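Local structure of dinoflagellate luciferase (Lingulodinium polyedrum, 1VPR) at residues Y154-N159 / W252-E257; G213-V218 / T231-H236. The protein catalyses, through the third of its three homologous luciferase domains, the pH-regulated oxidation of dinoflagellate luciferin, an open tetrapyrrole, by O2 with emission of blue light. All coordinates share one frame; numbering follows the deposited sequence.

Contact 1 (Y154-N159 / W252-E257)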
loop_
_atom_site.group_PDB
_atom_site.type_symbol
_atom_site.label_atom_id
_atom_site.label_comp_id
_atom_site.label_asym_id
_atom_site.label_seq_id
_atom_site.Cartn_x
_atom_site.Cartn_y
_atom_site.Cartn_z
ATOM N N TYR A 154 10.182 3.659 -19.401
ATOM C CA TYR A 154 9.687 2.398 -19.928
ATOM C C TYR A 154 8.168 2.322 -19.761
ATOM O O TYR A 154 7.631 2.710 -18.726
ATOM C CB TYR A 154 10.317 1.217 -19.185
ATOM C CG TYR A 154 9.888 -0.099 -19.753
ATOM C CD1 TYR A 154 10.372 -0.533 -20.979
ATOM C CD2 TYR A 154 8.940 -0.888 -19.110
ATOM C CE1 TYR A 154 9.914 -1.715 -21.555
ATOM C CE2 TYR A 154 8.485 -2.075 -19.677
ATOM C CZ TYR A 154 8.969 -2.478 -20.899
ATOM O OH TYR A 154 8.492 -3.626 -21.480
ATOM N N VAL A 155 7.480 1.824 -20.780
ATOM C CA VAL A 155 6.033 1.694 -20.692
ATOM C C VAL A 155 5.681 0.229 -20.882
ATOM O O VAL A 155 5.846 -0.318 -21.973
ATOM C CB VAL A 155 5.315 2.536 -21.781
ATOM C CG1 VAL A 155 3.803 2.440 -21.581
ATOM C CG2 VAL A 155 5.798 4.002 -21.733
ATOM N N PRO A 156 5.206 -0.444 -19.816
ATOM C CA PRO A 156 4.855 -1.854 -19.961
ATOM C C PRO A 156 3.932 -2.051 -21.142
ATOM O O PRO A 156 3.032 -1.236 -21.378
ATOM C CB PRO A 156 4.203 -2.180 -18.621
ATOM C CG PRO A 156 5.071 -1.354 -17.664
ATOM C CD PRO A 156 5.091 -0.017 -18.406
ATOM N N LYS A 157 4.153 -3.128 -21.885
ATOM C CA LYS A 157 3.346 -3.382 -23.070
ATOM C C LYS A 157 2.163 -4.321 -22.872
ATOM O O LYS A 157 1.143 -4.205 -23.574
ATOM C CB LYS A 157 4.228 -3.952 -24.198
ATOM C CG LYS A 157 5.486 -3.152 -24.521
ATOM C CD LYS A 157 5.170 -1.707 -24.855
ATOM C CE LYS A 157 6.434 -0.937 -25.247
ATOM N NZ LYS A 157 7.551 -1.116 -24.256
ATOM N N THR A 158 2.272 -5.255 -21.938
ATOM C CA THR A 158 1.183 -6.196 -21.747
ATOM C C THR A 158 0.288 -5.999 -20.522
ATOM O O THR A 158 -0.584 -6.829 -20.282
ATOM C CB THR A 158 1.724 -7.648 -21.719
ATOM O OG1 THR A 158 2.525 -7.843 -20.549
ATOM C CG2 THR A 158 2.590 -7.919 -22.957
ATOM N N ASN A 159 0.494 -4.924 -19.756
ATOM C CA ASN A 159 -0.306 -4.663 -18.551
ATOM C C ASN A 159 -0.490 -5.922 -17.703
ATOM O O ASN A 159 -1.616 -6.309 -17.362
ATOM C CB ASN A 159 -1.671 -4.117 -18.960
ATOM C CG ASN A 159 -1.561 -2.875 -19.791
ATOM O OD1 ASN A 159 -0.755 -1.988 -19.499
ATOM N ND2 ASN A 159 -2.372 -2.788 -20.829
ATOM N N TRP A 252 6.185 4.857 -7.425
ATOM C CA TRP A 252 6.389 3.552 -8.037
ATOM C C TRP A 252 6.979 3.890 -9.398
ATOM O O TRP A 252 6.537 4.847 -10.065
ATOM C CB TRP A 252 5.084 2.784 -8.343
ATOM C CG TRP A 252 4.495 2.043 -7.210
ATOM C CD1 TRP A 252 3.294 2.279 -6.626
ATOM C CD2 TRP A 252 5.053 0.909 -6.544
ATOM N NE1 TRP A 252 3.058 1.365 -5.638
ATOM C CE2 TRP A 252 4.125 0.507 -5.567
ATOM C CE3 TRP A 252 6.254 0.198 -6.678
ATOM C CZ2 TRP A 252 4.345 -0.588 -4.723
ATOM C CZ3 TRP A 252 6.480 -0.883 -5.845
ATOM C CH2 TRP A 252 5.526 -1.268 -4.876
ATOM N N VAL A 253 7.979 3.129 -9.805
ATOM C CA VAL A 253 8.570 3.295 -11.130
ATOM C C VAL A 253 8.316 1.940 -11.805
ATOM O O VAL A 253 8.377 0.896 -11.155
ATOM C CB VAL A 253 10.096 3.557 -11.064
ATOM C CG1 VAL A 253 10.643 3.784 -12.513
ATOM C CG2 VAL A 253 10.368 4.818 -10.177
ATOM N N LEU A 254 8.020 1.961 -13.093
ATOM C CA LEU A 254 7.752 0.735 -13.851
ATOM C C LEU A 254 8.823 0.709 -14.961
ATOM O O LEU A 254 8.553 0.990 -16.119
ATOM C CB LEU A 254 6.335 0.803 -14.451
ATOM C CG LEU A 254 5.105 0.472 -13.577
ATOM C CD1 LEU A 254 5.201 1.106 -12.200
ATOM C CD2 LEU A 254 3.856 0.957 -14.293
ATOM N N PRO A 255 10.053 0.320 -14.605
ATOM C CA PRO A 255 11.194 0.263 -15.520
ATOM C C PRO A 255 11.303 -0.980 -16.376
ATOM O O PRO A 255 12.123 -1.024 -17.303
ATOM C CB PRO A 255 12.360 0.345 -14.555
ATOM C CG PRO A 255 11.872 -0.646 -13.479
ATOM C CD PRO A 255 10.436 -0.204 -13.277
ATOM N N GLU A 256 10.487 -1.982 -16.067
ATOM C CA GLU A 256 10.559 -3.268 -16.747
ATOM C C GLU A 256 9.173 -3.770 -17.023
ATOM O O GLU A 256 8.211 -3.241 -16.484
ATOM C CB GLU A 256 11.248 -4.270 -15.839
ATOM C CG GLU A 256 12.676 -3.944 -15.521
ATOM C CD GLU A 256 13.181 -4.741 -14.330
ATOM O OE1 GLU A 256 12.691 -5.865 -14.100
ATOM O OE2 GLU A 256 14.077 -4.239 -13.626
ATOM N N GLU A 257 9.055 -4.825 -17.823
ATOM C CA GLU A 257 7.723 -5.311 -18.123
ATOM C C GLU A 257 7.007 -5.960 -16.945
ATOM O O GLU A 257 5.802 -5.770 -16.773
ATOM C CB GLU A 257 7.757 -6.306 -19.279
ATOM C CG GLU A 257 6.386 -6.799 -19.679
ATOM C CD GLU A 257 5.565 -5.757 -20.425
ATOM O OE1 GLU A 257 4.350 -5.997 -20.596
ATOM O OE2 GLU A 257 6.129 -4.708 -20.850
#
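Tyr154 faces Pro255 and Pro156 faces Glu257, their CA atoms 5.1 and 4.9 Å apart, as the loop 154-159 runs along the turn that 252-257 makes on leaving its strand, with no backbone-to-backbone hydrogen bond between them. The Glu257 carboxylate does the gripping. Its CG stands anti to the backbone N (chi1 -177°) and the chain then bends at chi2, which swings the acid into the backbone of 156-158. OE2 takes Lys157 N on its syn lone pair at 2.7 Å, a nearly straight bond (167°), and the Tyr154 hydroxyl, OH to OE2 2.7 Å, on its anti lone pair. OE1 copies the pattern with one residue: Thr158 N on the syn side, Thr158 OG1 on the anti side at 2.6 Å. Four donors thus fix the carboxylate's rotation and would probably favour its charged form. The Tyr154 ring, nearly perpendicular to the carboxylate plane, lies along the 255-257 backbone, its CE2 3.2 Å from Glu256 C. Pro156 CG meets Leu254 CB at 4.1 Å, and both side chains also touch Gln211 of strand 206-212. The acid of Glu256 is engaged in a salt bridge with Arg259. Here a carboxylate clasps the backbone N-H groups of a loop, tying the segment before strand 163-169 to the turn between strands 247-253 and 259-266 of the calycin-type barrel.

Contact 2 (G213-V218 / T231-H236)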
loop_
_atom_site.group_PDB
_atom_site.type_symbol
_atom_site.label_atom_id
_atom_site.label_comp_id
_atom_site.label_asym_id
_atom_site.label_seq_id
_atom_site.Cartn_x
_atom_site.Cartn_y
_atom_site.Cartn_z
ATOM N N GLY A 213 -0.226 0.668 -19.327
ATOM C CA GLY A 213 1.143 1.115 -19.539
ATOM C C GLY A 213 1.805 1.516 -18.227
ATOM O O GLY A 213 1.926 0.703 -17.304
ATOM N N ASP A 214 2.191 2.783 -18.128
ATOM C CA ASP A 214 2.854 3.290 -16.936
ATOM C C ASP A 214 1.923 4.000 -15.943
ATOM O O ASP A 214 2.395 4.678 -15.011
ATOM C CB ASP A 214 3.994 4.230 -17.346
ATOM C CG ASP A 214 3.519 5.374 -18.224
ATOM O OD1 ASP A 214 4.335 6.240 -18.591
ATOM O OD2 ASP A 214 2.321 5.417 -18.557
ATOM N N VAL A 215 0.612 3.867 -16.147
ATOM C CA VAL A 215 -0.378 4.479 -15.240
ATOM C C VAL A 215 -1.248 3.367 -14.677
ATOM O O VAL A 215 -1.727 2.501 -15.415
ATOM C CB VAL A 215 -1.265 5.509 -15.981
ATOM C CG1 VAL A 215 -2.439 5.943 -15.096
ATOM C CG2 VAL A 215 -0.421 6.727 -16.355
ATOM N N CYS A 216 -1.425 3.361 -13.359
ATOM C CA CYS A 216 -2.245 2.344 -12.714
ATOM C C CYS A 216 -3.180 2.918 -11.668
ATOM O O CYS A 216 -2.863 3.928 -11.048
ATOM C CB CYS A 216 -1.384 1.351 -11.946
ATOM S SG CYS A 216 -0.323 0.272 -12.889
ATOM N N THR A 217 -4.307 2.251 -11.456
ATOM C CA THR A 217 -5.223 2.601 -10.368
ATOM C C THR A 217 -5.181 1.336 -9.507
ATOM O O THR A 217 -5.298 0.220 -10.021
ATOM C CB THR A 217 -6.632 2.843 -10.838
ATOM O OG1 THR A 217 -6.669 4.079 -11.560
ATOM C CG2 THR A 217 -7.588 2.935 -9.623
ATOM N N VAL A 218 -4.987 1.496 -8.202
ATOM C CA VAL A 218 -4.870 0.360 -7.309
ATOM C C VAL A 218 -5.846 0.430 -6.132
ATOM O O VAL A 218 -5.928 1.443 -5.437
ATOM C CB VAL A 218 -3.409 0.250 -6.735
ATOM C CG1 VAL A 218 -3.284 -0.942 -5.779
ATOM C CG2 VAL A 218 -2.410 0.112 -7.874
ATOM N N THR A 231 -4.498 6.365 -7.833
ATOM C CA THR A 231 -3.999 6.274 -9.205
ATOM C C THR A 231 -2.651 6.991 -9.213
ATOM O O THR A 231 -2.510 8.073 -8.632
ATOM C CB THR A 231 -4.934 6.994 -10.210
ATOM O OG1 THR A 231 -6.191 6.305 -10.281
ATOM C CG2 THR A 231 -4.328 6.999 -11.598
ATOM N N TRP A 232 -1.662 6.400 -9.871
ATOM C CA TRP A 232 -0.353 7.029 -9.933
ATOM C C TRP A 232 0.319 6.752 -11.268
ATOM O O TRP A 232 -0.175 5.963 -12.072
ATOM C CB TRP A 232 0.539 6.547 -8.761
ATOM C CG TRP A 232 0.478 5.085 -8.443
ATOM C CD1 TRP A 232 -0.141 4.503 -7.359
ATOM C CD2 TRP A 232 1.007 3.997 -9.226
ATOM N NE1 TRP A 232 -0.041 3.136 -7.426
ATOM C CE2 TRP A 232 0.654 2.794 -8.560
ATOM C CE3 TRP A 232 1.736 3.921 -10.422
ATOM C CZ2 TRP A 232 1.003 1.530 -9.053
ATOM C CZ3 TRP A 232 2.084 2.656 -10.916
ATOM C CH2 TRP A 232 1.715 1.482 -10.232
ATOM N N LYS A 233 1.437 7.422 -11.522
ATOM C CA LYS A 233 2.165 7.203 -12.765
ATOM C C LYS A 233 3.643 6.965 -12.441
ATOM O O LYS A 233 4.207 7.590 -11.523
ATOM C CB LYS A 233 2.009 8.408 -13.714
ATOM C CG LYS A 233 2.824 8.274 -15.026
ATOM C CD LYS A 233 2.561 9.458 -15.986
ATOM C CE LYS A 233 3.371 9.288 -17.266
ATOM N NZ LYS A 233 2.847 10.126 -18.376
ATOM N N SER A 234 4.250 6.049 -13.187
ATOM C CA SER A 234 5.663 5.713 -13.025
ATOM C C SER A 234 6.490 6.986 -12.845
ATOM O O SER A 234 6.409 7.899 -13.655
ATOM C CB SER A 234 6.131 4.960 -14.273
ATOM O OG SER A 234 7.483 4.566 -14.184
ATOM N N GLY A 235 7.262 7.051 -11.763
ATOM C CA GLY A 235 8.136 8.193 -11.508
ATOM C C GLY A 235 7.511 9.406 -10.829
ATOM O O GLY A 235 8.216 10.407 -10.582
ATOM N N HIS A 236 6.212 9.332 -10.509
ATOM C CA HIS A 236 5.526 10.457 -9.873
ATOM C C HIS A 236 5.023 10.136 -8.477
ATOM O O HIS A 236 4.531 9.048 -8.217
ATOM C CB HIS A 236 4.370 10.927 -10.769
ATOM C CG HIS A 236 4.827 11.523 -12.070
ATOM N ND1 HIS A 236 5.131 12.861 -12.206
ATOM C CD2 HIS A 236 5.083 10.953 -13.276
ATOM C CE1 HIS A 236 5.546 13.093 -13.442
ATOM N NE2 HIS A 236 5.525 11.952 -14.111
HETATM O O HOH W 1 1.316 8.019 -19.757
#
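Cys216 and Trp232 form a hydrogen-bonded pair of this antiparallel hairpin, Cys216 N to Trp232 O at 3.2 Å and Trp232 N to Cys216 O at 3.0 Å; Ser234 N continues the pattern to Asp214 O. On the face they share, Cys216 CB sits over the six-membered ring of Trp232, 3.5 Å from CH2, while SG comes in obliquely near CH2 and CZ3. Val218 CG2 meets the same indole at NE1 and CZ2. With CG between the backbone N and the carbonyl carbon (chi1 42°), the indole reaches across to the neighbouring strand, to Cys216 and Val218; an alanine in place of Trp232 would probably open a gap beneath Cys216 CB and Val218 CG2 and take away the aromatic partner of the sulfur.

The other face carries Lys233, extended along its whole length. CB lies 4.0 Å from Val215 CG2, CG packs closer on that methyl, CD still grazes it, and CE passes Asp214 OD1 at 3.5 Å. NZ stops short of a salt bridge; a water bridges it to Asp214 OD2 instead. Further along this face Thr217 OG1 and Thr231 OG1 approach as if hydrogen-bonded, though the place of the Thr231 hydroxyl is less sure.

Strand 229-233 ends the sheet order beside 215-219, which pairs on its other edge with 206-212, while Trp232 stacks on Phe238 of strand 237-241 and meets Trp252 of strand 247-253.

How the contacts relate
Contact 2 is mostly buried and holds two neighbouring strands by backbone pairing, with an aromatic ring on one side and mostly polar side chains on the other. Contact 1 lies nearer the surface, where loops meet without strand pairing and a single carboxylate supplies the polar grip. Their centres are about 10 Å apart, and both reach the same ten-stranded sheet. Direct bonds probably join them: Asn159 OD1 to Gly213 N at 2.7 Å, and Leu254 N to Ser234 OG at 2.9 Å. Pro156 CD also approaches Gly213 O to 3.4 Å. The loop 154-159 and the turn after strand 247-253 are thereby tied to the residues just before strand 215-219 and just after strand 229-233.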